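Local coordinates for protein Ara h 8 allergen isoform (Arachis hypogaea, PDB 6V8M) that is a peanut allergen of the Bet v 1 (PR-10) family, binds 8-anilino-1-naphthalene sulfonate in several pockets and may bind hydrophobic plant ligands such as abscisic acid, at residues A[82-87]-A[95-100]; A[52-57]-A[69-74]; A[64-69]-A[87-92]. All blocks are in the same frame, centred on the assembly; numbering follows the deposited sequence.

Contact 1 (A[82-87]-A[95-100]); sequences DYTISG and LEKVSF. With 2AN (8-anilino-1-naphthalene sulfonate), chain F; 2AN (8-anilino-1-naphthalene sulfonate), chain E; 2AN (8-anilino-1-naphthalene sulfonate), chain C.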
# COMPACT_ATOMS: atom_id res chain seq x y z
N ASP A 82 4.22 4.80 -5.98
CA ASP A 82 3.46 5.87 -5.30
C ASP A 82 2.00 5.66 -5.67
O ASP A 82 1.72 5.49 -6.86
CB ASP A 82 3.96 7.26 -5.71
CG ASP A 82 5.44 7.52 -5.44
OD1 ASP A 82 6.09 6.73 -4.70
OD2 ASP A 82 5.96 8.52 -6.05
N TYR A 83 1.12 5.68 -4.68
CA TYR A 83 -0.32 5.36 -4.87
C TYR A 83 -1.12 6.11 -3.84
O TYR A 83 -0.61 6.45 -2.73
CB TYR A 83 -0.57 3.85 -4.79
CG TYR A 83 -0.11 3.23 -3.49
CD1 TYR A 83 1.21 2.86 -3.32
CD2 TYR A 83 -1.01 2.92 -2.50
CE1 TYR A 83 1.64 2.27 -2.13
CE2 TYR A 83 -0.60 2.32 -1.32
CZ TYR A 83 0.73 2.00 -1.12
OH TYR A 83 1.18 1.40 0.03
N THR A 84 -2.39 6.29 -4.16
CA THR A 84 -3.33 7.01 -3.29
C THR A 84 -4.51 6.10 -3.01
O THR A 84 -5.05 5.54 -3.99
CB THR A 84 -3.75 8.35 -3.88
OG1 THR A 84 -2.62 9.20 -3.97
CG2 THR A 84 -4.76 9.04 -3.01
N ILE A 85 -4.87 5.97 -1.75
CA ILE A 85 -6.13 5.26 -1.36
C ILE A 85 -7.18 6.33 -1.09
O ILE A 85 -6.93 7.26 -0.33
CB ILE A 85 -5.88 4.33 -0.15
CG1 ILE A 85 -4.73 3.36 -0.44
CG2 ILE A 85 -7.17 3.62 0.23
CD1 ILE A 85 -4.42 2.44 0.69
N SER A 86 -8.37 6.18 -1.67
CA SER A 86 -9.47 7.17 -1.50
C SER A 86 -10.79 6.50 -1.82
O SER A 86 -10.81 5.61 -2.70
CB SER A 86 -9.24 8.33 -2.40
OG SER A 86 -10.17 9.36 -2.10
N GLY A 87 -11.85 6.92 -1.14
CA GLY A 87 -13.21 6.51 -1.53
C GLY A 87 -13.50 5.09 -1.15
O GLY A 87 -12.54 4.29 -0.93
N LEU A 95 -11.29 10.46 6.55
CA LEU A 95 -10.22 10.65 5.54
C LEU A 95 -10.79 11.06 4.17
O LEU A 95 -11.75 10.44 3.73
CB LEU A 95 -9.43 9.34 5.41
CG LEU A 95 -8.68 8.90 6.65
CD1 LEU A 95 -8.03 7.54 6.46
CD2 LEU A 95 -7.64 9.93 7.06
N GLU A 96 -10.19 12.07 3.54
CA GLU A 96 -10.39 12.38 2.10
C GLU A 96 -9.61 11.35 1.29
O GLU A 96 -10.20 10.73 0.36
CB GLU A 96 -9.91 13.78 1.76
CG GLU A 96 -10.82 14.85 2.34
CD GLU A 96 -10.25 16.25 2.47
OE1 GLU A 96 -10.89 17.06 3.19
OE2 GLU A 96 -9.18 16.54 1.89
N LYS A 97 -8.34 11.18 1.64
CA LYS A 97 -7.43 10.25 0.94
C LYS A 97 -6.18 10.03 1.80
O LYS A 97 -5.88 10.87 2.68
CB LYS A 97 -7.05 10.78 -0.45
CG LYS A 97 -6.25 12.08 -0.46
CD LYS A 97 -5.94 12.62 -1.85
CE LYS A 97 -5.13 13.89 -1.80
NZ LYS A 97 -4.68 14.36 -3.13
N VAL A 98 -5.43 8.98 1.48
CA VAL A 98 -4.05 8.76 1.97
C VAL A 98 -3.14 8.51 0.77
O VAL A 98 -3.42 7.61 -0.01
CB VAL A 98 -3.96 7.62 3.00
CG1 VAL A 98 -2.57 7.56 3.60
CG2 VAL A 98 -5.00 7.75 4.09
N SER A 99 -2.09 9.32 0.62
CA SER A 99 -1.09 9.22 -0.47
C SER A 99 0.18 8.60 0.09
O SER A 99 0.71 9.09 1.11
CB SER A 99 -0.84 10.56 -1.12
OG SER A 99 -2.05 10.96 -1.77
N PHE A 100 0.62 7.54 -0.57
CA PHE A 100 1.84 6.80 -0.22
C PHE A 100 2.88 7.03 -1.30
O PHE A 100 2.56 6.92 -2.48
CB PHE A 100 1.56 5.31 -0.16
CG PHE A 100 0.58 4.89 0.89
CD1 PHE A 100 -0.79 5.07 0.70
CD2 PHE A 100 1.02 4.30 2.05
CE1 PHE A 100 -1.69 4.68 1.68
CE2 PHE A 100 0.11 3.91 3.01
CZ PHE A 100 -1.23 4.09 2.82
C1 2AN F . -16.05 7.70 -4.10
C2 2AN F . -15.93 7.10 -5.31
C3 2AN F . -16.54 5.87 -5.58
C4 2AN F . -17.25 5.24 -4.61
C5 2AN F . -17.39 5.82 -3.33
C6 2AN F . -18.14 5.13 -2.34
C7 2AN F . -18.29 5.64 -1.10
C8 2AN F . -17.71 6.87 -0.77
N 2AN F . -15.36 8.93 -3.93
S 2AN F . -16.35 9.12 -1.12
C9 2AN F . -16.98 7.58 -1.69
C10 2AN F . -16.79 7.08 -3.03
C11 2AN F . -14.22 9.25 -4.72
C12 2AN F . -14.32 10.10 -5.82
C13 2AN F . -13.20 10.38 -6.60
C14 2AN F . -11.99 9.81 -6.31
C15 2AN F . -11.88 8.95 -5.24
C16 2AN F . -12.99 8.66 -4.46
O1 2AN F . -14.80 9.08 -1.29
O2 2AN F . -16.67 9.21 0.27
O3 2AN F . -16.82 10.14 -2.00
C1 2AN E . -7.47 -0.27 3.15
C2 2AN E . -8.15 0.59 3.98
C3 2AN E . -7.48 1.55 4.74
C4 2AN E . -6.12 1.56 4.74
C5 2AN E . -5.37 0.71 3.91
C6 2AN E . -3.96 0.78 3.91
C7 2AN E . -3.22 -0.02 3.14
C8 2AN E . -3.83 -0.92 2.26
N 2AN E . -8.16 -1.29 2.47
S 2AN E . -5.78 -2.12 0.95
C9 2AN E . -5.19 -1.08 2.25
C10 2AN E . -6.03 -0.25 3.08
C11 2AN E . -9.48 -1.74 2.68
C12 2AN E . -10.11 -2.31 1.58
C13 2AN E . -11.42 -2.72 1.67
C14 2AN E . -12.12 -2.59 2.85
C15 2AN E . -11.50 -2.04 3.95
C16 2AN E . -10.18 -1.61 3.87
O1 2AN E . -6.80 -1.36 0.28
O2 2AN E . -4.66 -2.50 0.13
O3 2AN E . -6.44 -3.37 1.55
C1 2AN C . 4.48 2.07 5.41
C2 2AN C . 3.65 2.39 4.37
C3 2AN C . 3.54 1.57 3.23
C4 2AN C . 4.29 0.45 3.15
C5 2AN C . 5.16 0.06 4.20
C6 2AN C . 5.92 -1.12 4.07
C7 2AN C . 6.77 -1.53 5.03
C8 2AN C . 6.92 -0.77 6.20
N 2AN C . 4.58 2.94 6.53
S 2AN C . 6.53 1.16 7.93
C9 2AN C . 6.21 0.39 6.38
C10 2AN C . 5.29 0.87 5.38
C11 2AN C . 3.59 3.77 7.10
C12 2AN C . 2.24 3.49 6.93
C13 2AN C . 1.29 4.32 7.49
C14 2AN C . 1.65 5.41 8.23
C15 2AN C . 2.99 5.68 8.42
C16 2AN C . 3.96 4.87 7.86
O1 2AN C . 5.30 1.36 8.60
O2 2AN C . 7.11 2.53 7.63
O3 2AN C . 7.51 0.35 8.58
O HOH W 1 -12.59 9.26 0.56
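The rings of Tyr83 and Phe100 meet on the inner face of an antiparallel hairpin formed by strands 80-86 and 95-107. Their planes are nearly parallel, 6° apart, but displaced along each other, with centroids 4.6 Å apart. Tyr83 CE2 lies 3.4 Å from Phe100 CD1. Phe100 CB sits over one face of the Tyr83 ring, a CH-pi contact of 3.7 Å to the ring centroid. Tyr83 CG stands between its backbone N and carbonyl carbon (chi1 57°), and this brings the ring beside Phe100. On the same face, Ile85 CD1 touches Phe100 CE1 at 3.7 Å and also packs on the naphthalene of one ligand. A second ligand approaches the Phe100 ring from its CD2 side.

The other face is polar. Ser99 OG donates to Thr84 OG1 at 2.9 Å, and Thr84 OG1 is also hydrogen-bonded to Asp72. Thr84 CG2 packs on Lys97 CB. At the loop end, Ser86 OG donates to Glu96 O at 2.8 Å, in the carbonyl plane. A water accepts from Gly87 N and lies within hydrogen-bonding distance of Glu96 O and a sulfonate oxygen of a third ligand.

Behind these side chains, two pairs of backbone bonds set the register. Tyr83 is paired with Phe100 and Ile85 with Val98. The bond from Phe100 N to Tyr83 O is short, 2.7 Å, and nearly straight. Glu96 and Lys97 form a classic beta bulge opposite His120 of strand 110-121. Val135 and Ser139 of helix 129-152 pack against Phe100.

The hairpin therefore separates two chemistries. Tyr83 and Phe100 line one ligand site and Ile85 an adjoining one, a largely apolar, aromatic wall, while hydroxyls tie the strands together on the reverse face.

Contact 2 (A[52-57]-A[69-74]); sequences TVKKVT and HKIDAI. With 2AN (8-anilino-1-naphthalene sulfonate), chain G; 2AN (8-anilino-1-naphthalene sulfonate), chain E.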
# COMPACT_ATOMS: atom_id res chain seq x y z
N THR A 52 -3.66 4.24 -13.29
CA THR A 52 -4.43 2.98 -13.09
C THR A 52 -5.26 3.12 -11.82
O THR A 52 -4.72 3.61 -10.78
CB THR A 52 -3.52 1.75 -13.04
OG1 THR A 52 -2.89 1.62 -14.31
CG2 THR A 52 -4.29 0.49 -12.67
N VAL A 53 -6.53 2.77 -11.89
CA VAL A 53 -7.45 2.77 -10.72
C VAL A 53 -7.83 1.34 -10.40
O VAL A 53 -8.25 0.62 -11.32
CB VAL A 53 -8.68 3.66 -10.96
CG1 VAL A 53 -9.63 3.63 -9.77
CG2 VAL A 53 -8.22 5.09 -11.25
N LYS A 54 -7.72 0.98 -9.13
CA LYS A 54 -8.06 -0.38 -8.66
C LYS A 54 -9.16 -0.29 -7.61
O LYS A 54 -9.20 0.65 -6.80
CB LYS A 54 -6.88 -1.10 -8.02
CG LYS A 54 -5.54 -0.89 -8.71
CD LYS A 54 -4.42 -1.60 -7.99
CE LYS A 54 -3.05 -1.28 -8.55
NZ LYS A 54 -1.98 -1.90 -7.74
N LYS A 55 -9.96 -1.33 -7.58
CA LYS A 55 -10.97 -1.50 -6.52
C LYS A 55 -10.48 -2.65 -5.63
O LYS A 55 -10.31 -3.77 -6.15
CB LYS A 55 -12.32 -1.80 -7.13
CG LYS A 55 -13.46 -1.88 -6.13
CD LYS A 55 -14.75 -2.32 -6.79
CE LYS A 55 -15.89 -2.26 -5.79
NZ LYS A 55 -17.02 -3.13 -6.18
N VAL A 56 -10.31 -2.37 -4.35
CA VAL A 56 -9.88 -3.42 -3.40
C VAL A 56 -11.06 -3.77 -2.51
O VAL A 56 -11.54 -2.90 -1.80
CB VAL A 56 -8.67 -3.01 -2.55
CG1 VAL A 56 -8.37 -4.15 -1.60
CG2 VAL A 56 -7.44 -2.60 -3.35
N THR A 57 -11.49 -5.02 -2.56
CA THR A 57 -12.65 -5.52 -1.78
C THR A 57 -12.14 -6.40 -0.64
O THR A 57 -11.36 -7.32 -0.90
CB THR A 57 -13.65 -6.27 -2.67
OG1 THR A 57 -14.12 -5.33 -3.65
CG2 THR A 57 -14.83 -6.78 -1.87
N HIS A 69 -7.87 2.51 -5.16
CA HIS A 69 -6.44 2.89 -5.22
C HIS A 69 -6.17 3.55 -6.57
O HIS A 69 -6.69 3.06 -7.57
CB HIS A 69 -5.52 1.67 -5.16
CG HIS A 69 -5.39 1.02 -3.85
ND1 HIS A 69 -4.23 0.35 -3.50
CD2 HIS A 69 -6.28 0.83 -2.85
CE1 HIS A 69 -4.42 -0.21 -2.32
NE2 HIS A 69 -5.65 0.08 -1.90
N LYS A 70 -5.33 4.57 -6.60
CA LYS A 70 -4.84 5.11 -7.88
C LYS A 70 -3.30 5.06 -7.90
O LYS A 70 -2.69 5.49 -6.92
CB LYS A 70 -5.32 6.54 -8.05
CG LYS A 70 -4.93 7.19 -9.38
CD LYS A 70 -5.10 8.68 -9.33
CE LYS A 70 -5.00 9.36 -10.68
NZ LYS A 70 -4.82 10.82 -10.52
N ILE A 71 -2.71 4.57 -8.97
CA ILE A 71 -1.23 4.60 -9.16
C ILE A 71 -0.83 6.02 -9.53
O ILE A 71 -1.26 6.53 -10.59
CB ILE A 71 -0.74 3.59 -10.21
CG1 ILE A 71 -1.22 2.19 -9.87
CG2 ILE A 71 0.77 3.65 -10.32
CD1 ILE A 71 -0.70 1.10 -10.78
N ASP A 72 0.00 6.64 -8.70
CA ASP A 72 0.54 7.99 -8.97
C ASP A 72 1.87 7.88 -9.74
O ASP A 72 2.10 8.67 -10.71
CB ASP A 72 0.69 8.80 -7.68
CG ASP A 72 -0.60 8.96 -6.89
OD1 ASP A 72 -1.62 9.39 -7.49
OD2 ASP A 72 -0.59 8.67 -5.68
N ALA A 73 2.71 6.92 -9.40
CA ALA A 73 3.99 6.71 -10.10
C ALA A 73 4.41 5.27 -9.93
O ALA A 73 4.16 4.70 -8.85
CB ALA A 73 5.06 7.66 -9.60
N ILE A 74 5.03 4.70 -10.95
CA ILE A 74 5.58 3.33 -10.84
C ILE A 74 6.80 3.23 -11.75
O ILE A 74 6.70 3.66 -12.92
CB ILE A 74 4.51 2.26 -11.12
CG1 ILE A 74 5.08 0.86 -10.95
CG2 ILE A 74 3.85 2.44 -12.49
CD1 ILE A 74 4.02 -0.23 -11.00
C1 2AN G . -16.63 -0.63 -9.55
C2 2AN G . -15.70 0.32 -9.79
C3 2AN G . -15.61 1.47 -9.00
C4 2AN G . -16.48 1.67 -7.98
C5 2AN G . -17.48 0.71 -7.69
C6 2AN G . -18.39 0.92 -6.62
C7 2AN G . -19.35 0.01 -6.34
C8 2AN G . -19.46 -1.17 -7.09
N 2AN G . -16.74 -1.78 -10.36
S 2AN G . -18.81 -2.94 -8.99
C9 2AN G . -18.61 -1.41 -8.14
C10 2AN G . -17.58 -0.47 -8.48
C11 2AN G . -15.75 -2.46 -11.09
C12 2AN G . -15.53 -2.14 -12.42
C13 2AN G . -14.57 -2.82 -13.15
C14 2AN G . -13.84 -3.84 -12.57
C15 2AN G . -14.06 -4.17 -11.26
C16 2AN G . -15.02 -3.50 -10.51
O1 2AN G . -19.88 -3.75 -8.18
O2 2AN G . -17.59 -3.67 -8.88
O3 2AN G . -19.35 -2.68 -10.29
C1 2AN E . -7.47 -0.27 3.15
C2 2AN E . -8.15 0.59 3.98
C3 2AN E . -7.48 1.55 4.74
C4 2AN E . -6.12 1.56 4.74
C5 2AN E . -5.37 0.71 3.91
C6 2AN E . -3.96 0.78 3.91
C7 2AN E . -3.22 -0.02 3.14
C8 2AN E . -3.83 -0.92 2.26
N 2AN E . -8.16 -1.29 2.47
S 2AN E . -5.78 -2.12 0.95
C9 2AN E . -5.19 -1.08 2.25
C10 2AN E . -6.03 -0.25 3.08
C11 2AN E . -9.48 -1.74 2.68
C12 2AN E . -10.11 -2.31 1.58
C13 2AN E . -11.42 -2.72 1.67
C14 2AN E . -12.12 -2.59 2.85
C15 2AN E . -11.50 -2.04 3.95
C16 2AN E . -10.18 -1.61 3.87
O1 2AN E . -6.80 -1.36 0.28
O2 2AN E . -4.66 -2.50 0.13
O3 2AN E . -6.44 -3.37 1.55
O HOH W 2 -2.04 -0.06 -4.90
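A ligand pocket of the Bet v 1 fold takes part of its wall from this hairpin of strands 53-59 and 64-75, and His69 is its polar contact here. His69 NE2 donates to sulfonate O1 of a bound 8-anilino-1-naphthalene sulfonate at 2.9 Å, with an angle of 158° at the hydrogen. The sulfur lies at the ring edge, in the plane of the imidazole. Val56 CG2 lies over one face of the His69 ring, 3.8 Å from its centroid and shifted toward the rim, a CH-pi contact. Val56 CG1, anti to its backbone N (chi1 178°), reaches the sulfonate instead. The valine thus touches both imidazole and ligand.

At the other ring nitrogen, a water lies 2.6 Å from His69 ND1. It also makes a weak bond with Lys54 NZ. The extended Lys54 chain ends in a salt bridge with Asp28 and a hydrogen bond with Tyr81. Its CE packs on Ile71 CD1, and Ile71 CD1 also meets Thr52 CB at 3.7 Å.

The backbone fixes the register. Lys54 and His69 exchange two bonds, and Ile71 N donates to Thr52 O at 2.9 Å. The CB of Lys55 points away from segment 69-74. Lys55 NZ donates to O2 of another ligand at 2.8 Å.

The imidazole is held at both nitrogens and on one face, so its rotation is probably well fixed. The nearby sulfonate would be expected to stabilise positive charge on the ring, whereas Lys54 would oppose it, with Asp28 partly offsetting the lysine.

Contact 3 (A[64-69]-A[87-92]); sequences TSYVLH and GGTGFQ. With 2AN (8-anilino-1-naphthalene sulfonate), chain E; 2AN (8-anilino-1-naphthalene sulfonate), chain F; 2AN (8-anilino-1-naphthalene sulfonate), chain G.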
# COMPACT_ATOMS: atom_id res chain seq x y z
N THR A 64 -18.66 -7.10 3.77
CA THR A 64 -17.81 -6.78 2.59
C THR A 64 -17.81 -5.26 2.38
O THR A 64 -18.88 -4.66 2.46
CB THR A 64 -18.32 -7.53 1.36
OG1 THR A 64 -18.32 -8.92 1.73
CG2 THR A 64 -17.48 -7.33 0.12
N SER A 65 -16.65 -4.66 2.15
CA SER A 65 -16.55 -3.24 1.77
C SER A 65 -15.38 -3.07 0.81
O SER A 65 -14.69 -4.06 0.55
CB SER A 65 -16.48 -2.34 2.99
OG SER A 65 -15.30 -2.57 3.74
N TYR A 66 -15.22 -1.89 0.24
CA TYR A 66 -14.13 -1.65 -0.74
C TYR A 66 -13.56 -0.27 -0.56
O TYR A 66 -14.20 0.63 -0.02
CB TYR A 66 -14.63 -1.90 -2.17
CG TYR A 66 -15.70 -0.92 -2.60
CD1 TYR A 66 -15.35 0.27 -3.19
CD2 TYR A 66 -17.05 -1.15 -2.37
CE1 TYR A 66 -16.28 1.22 -3.57
CE2 TYR A 66 -18.01 -0.21 -2.74
CZ TYR A 66 -17.62 0.98 -3.35
OH TYR A 66 -18.53 1.93 -3.70
N VAL A 67 -12.34 -0.12 -1.07
CA VAL A 67 -11.68 1.19 -1.24
C VAL A 67 -11.11 1.24 -2.66
O VAL A 67 -10.99 0.18 -3.29
CB VAL A 67 -10.59 1.45 -0.19
CG1 VAL A 67 -11.13 1.32 1.23
CG2 VAL A 67 -9.41 0.53 -0.40
N LEU A 68 -10.77 2.43 -3.13
CA LEU A 68 -10.18 2.63 -4.46
C LEU A 68 -8.72 3.03 -4.28
O LEU A 68 -8.39 3.75 -3.32
CB LEU A 68 -10.96 3.67 -5.26
CG LEU A 68 -12.45 3.37 -5.52
CD1 LEU A 68 -13.03 4.45 -6.41
CD2 LEU A 68 -12.66 2.01 -6.16
N HIS A 69 -7.87 2.51 -5.16
CA HIS A 69 -6.44 2.89 -5.22
C HIS A 69 -6.17 3.55 -6.57
O HIS A 69 -6.69 3.06 -7.57
CB HIS A 69 -5.52 1.67 -5.16
CG HIS A 69 -5.39 1.02 -3.85
ND1 HIS A 69 -4.23 0.35 -3.50
CD2 HIS A 69 -6.28 0.83 -2.85
CE1 HIS A 69 -4.42 -0.21 -2.32
NE2 HIS A 69 -5.65 0.08 -1.90
N GLY A 87 -11.85 6.92 -1.14
CA GLY A 87 -13.21 6.51 -1.53
C GLY A 87 -13.50 5.09 -1.15
O GLY A 87 -12.54 4.29 -0.93
N GLY A 88 -14.78 4.78 -1.22
CA GLY A 88 -15.33 3.44 -1.08
C GLY A 88 -15.95 3.30 0.29
O GLY A 88 -15.72 4.16 1.14
N THR A 89 -16.73 2.25 0.47
CA THR A 89 -17.48 1.94 1.72
C THR A 89 -16.53 1.52 2.85
O THR A 89 -16.94 1.68 4.04
CB THR A 89 -18.50 0.85 1.40
OG1 THR A 89 -17.85 -0.24 0.72
CG2 THR A 89 -19.62 1.35 0.52
N GLY A 90 -15.33 1.04 2.52
CA GLY A 90 -14.33 0.49 3.46
C GLY A 90 -13.47 1.58 4.08
O GLY A 90 -12.76 1.28 5.04
N PHE A 91 -13.52 2.79 3.52
CA PHE A 91 -12.54 3.86 3.84
C PHE A 91 -13.02 4.67 5.04
O PHE A 91 -14.24 4.99 5.12
CB PHE A 91 -12.31 4.73 2.60
CG PHE A 91 -11.00 5.47 2.63
CD1 PHE A 91 -9.81 4.82 2.94
CD2 PHE A 91 -10.96 6.82 2.34
CE1 PHE A 91 -8.59 5.50 2.92
CE2 PHE A 91 -9.75 7.51 2.36
CZ PHE A 91 -8.57 6.85 2.65
N GLN A 92 -12.10 5.02 5.96
CA GLN A 92 -12.46 5.79 7.18
C GLN A 92 -13.23 7.05 6.74
O GLN A 92 -12.78 7.73 5.79
CB GLN A 92 -11.21 6.12 8.00
CG GLN A 92 -10.69 4.98 8.87
CD GLN A 92 -9.69 4.09 8.16
OE1 GLN A 92 -9.56 4.10 6.94
NE2 GLN A 92 -8.96 3.30 8.93
C1 2AN E . -7.47 -0.27 3.15
C2 2AN E . -8.15 0.59 3.98
C3 2AN E . -7.48 1.55 4.74
C4 2AN E . -6.12 1.56 4.74
C5 2AN E . -5.37 0.71 3.91
C6 2AN E . -3.96 0.78 3.91
C7 2AN E . -3.22 -0.02 3.14
C8 2AN E . -3.83 -0.92 2.26
N 2AN E . -8.16 -1.29 2.47
S 2AN E . -5.78 -2.12 0.95
C9 2AN E . -5.19 -1.08 2.25
C10 2AN E . -6.03 -0.25 3.08
C11 2AN E . -9.48 -1.74 2.68
C12 2AN E . -10.11 -2.31 1.58
C13 2AN E . -11.42 -2.72 1.67
C14 2AN E . -12.12 -2.59 2.85
C15 2AN E . -11.50 -2.04 3.95
C16 2AN E . -10.18 -1.61 3.87
O1 2AN E . -6.80 -1.36 0.28
O2 2AN E . -4.66 -2.50 0.13
O3 2AN E . -6.44 -3.37 1.55
C1 2AN F . -16.05 7.70 -4.10
C2 2AN F . -15.93 7.10 -5.31
C3 2AN F . -16.54 5.87 -5.58
C4 2AN F . -17.25 5.24 -4.61
C5 2AN F . -17.39 5.82 -3.33
C6 2AN F . -18.14 5.13 -2.34
C7 2AN F . -18.29 5.64 -1.10
C8 2AN F . -17.71 6.87 -0.77
N 2AN F . -15.36 8.93 -3.93
S 2AN F . -16.35 9.12 -1.12
C9 2AN F . -16.98 7.58 -1.69
C10 2AN F . -16.79 7.08 -3.03
C11 2AN F . -14.22 9.25 -4.72
C12 2AN F . -14.32 10.10 -5.82
C13 2AN F . -13.20 10.38 -6.60
C14 2AN F . -11.99 9.81 -6.31
C15 2AN F . -11.88 8.95 -5.24
C16 2AN F . -12.99 8.66 -4.46
O1 2AN F . -14.80 9.08 -1.29
O2 2AN F . -16.67 9.21 0.27
O3 2AN F . -16.82 10.14 -2.00
C1 2AN G . -16.63 -0.63 -9.55
C2 2AN G . -15.70 0.32 -9.79
C3 2AN G . -15.61 1.47 -9.00
C4 2AN G . -16.48 1.67 -7.98
C5 2AN G . -17.48 0.71 -7.69
C6 2AN G . -18.39 0.92 -6.62
C7 2AN G . -19.35 0.01 -6.34
C8 2AN G . -19.46 -1.17 -7.09
N 2AN G . -16.74 -1.78 -10.36
S 2AN G . -18.81 -2.94 -8.99
C9 2AN G . -18.61 -1.41 -8.14
C10 2AN G . -17.58 -0.47 -8.48
C11 2AN G . -15.75 -2.46 -11.09
C12 2AN G . -15.53 -2.14 -12.42
C13 2AN G . -14.57 -2.82 -13.15
C14 2AN G . -13.84 -3.84 -12.57
C15 2AN G . -14.06 -4.17 -11.26
C16 2AN G . -15.02 -3.50 -10.51
O1 2AN G . -19.88 -3.75 -8.18
O2 2AN G . -17.59 -3.67 -8.88
O3 2AN G . -19.35 -2.68 -10.29
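Backbone bonds from Tyr66 and Leu68 of strand 64-75 fasten the loop segment 87-92, in which Gly88 to Phe91 form a type I beta turn. Gly90 N donates to Tyr66 O at 2.8 Å, from above the carbonyl plane. A weak bond of 3.4 Å joins Leu68 N to Gly87 O.

Thr89 OG1 accepts from Tyr66 N at 3.1 Å. That hydroxyl stands between its own backbone N and carbonyl carbon (chi1 50°), which turns it back to the strand. Thr89 N sits over the centre of one face of the Tyr66 ring. Tyr66 OH comes 3.1 Å from C6 of the chain G ligand, and the chain F ligand lies at the ring edge.

On the inner side, Ser65 OG packs at 3.2 Å on Gly90 CA and also touches the anilino ring of the ligand held by His69. Val67 CG1 packs on Phe91 CB at 3.9 Å, and Val67 CG2 faces that ligand.

This glycine-rich loop joins strands 80-86 and 95-107 and helps wall ligand sites. Gly90 borders the chain E ligand. Gly87 and Gly88, both at positive phi, border the chain F ligand. Strand 53-59 flanks segment 64-69 on its other edge, and its Lys55 makes a cation-pi contact with Tyr66. Ile85 of strand 80-86 packs on Val67 and Phe91, and Gln92 makes a weak hydrogen bond to Asp134 of helix 129-152.

All three contacts involve one antiparallel sheet, contact 3 through the loop that joins two of its strands. Contact 2 is the most buried. Contacts 1 and 3 are partly buried, and contact 3 lies farthest from the chain centre. Strand 64-75 serves contacts 2 and 3, which share His69. It also neighbours strand 80-86 of contact 1, bonded to it through Asp72 with Asp82 and Leu68 with Ser86. Contacts 1 and 3 share Gly87. The ligand in chain E touches all three. Contact 1 offers it an apolar side chain, contact 2 a hydrogen-bonding imidazole, and contact 3 small groups beside its anilino ring. Contacts 1 and 2 pair neighbouring strands, whereas contact 3 fastens a glycine-rich turn to a strand.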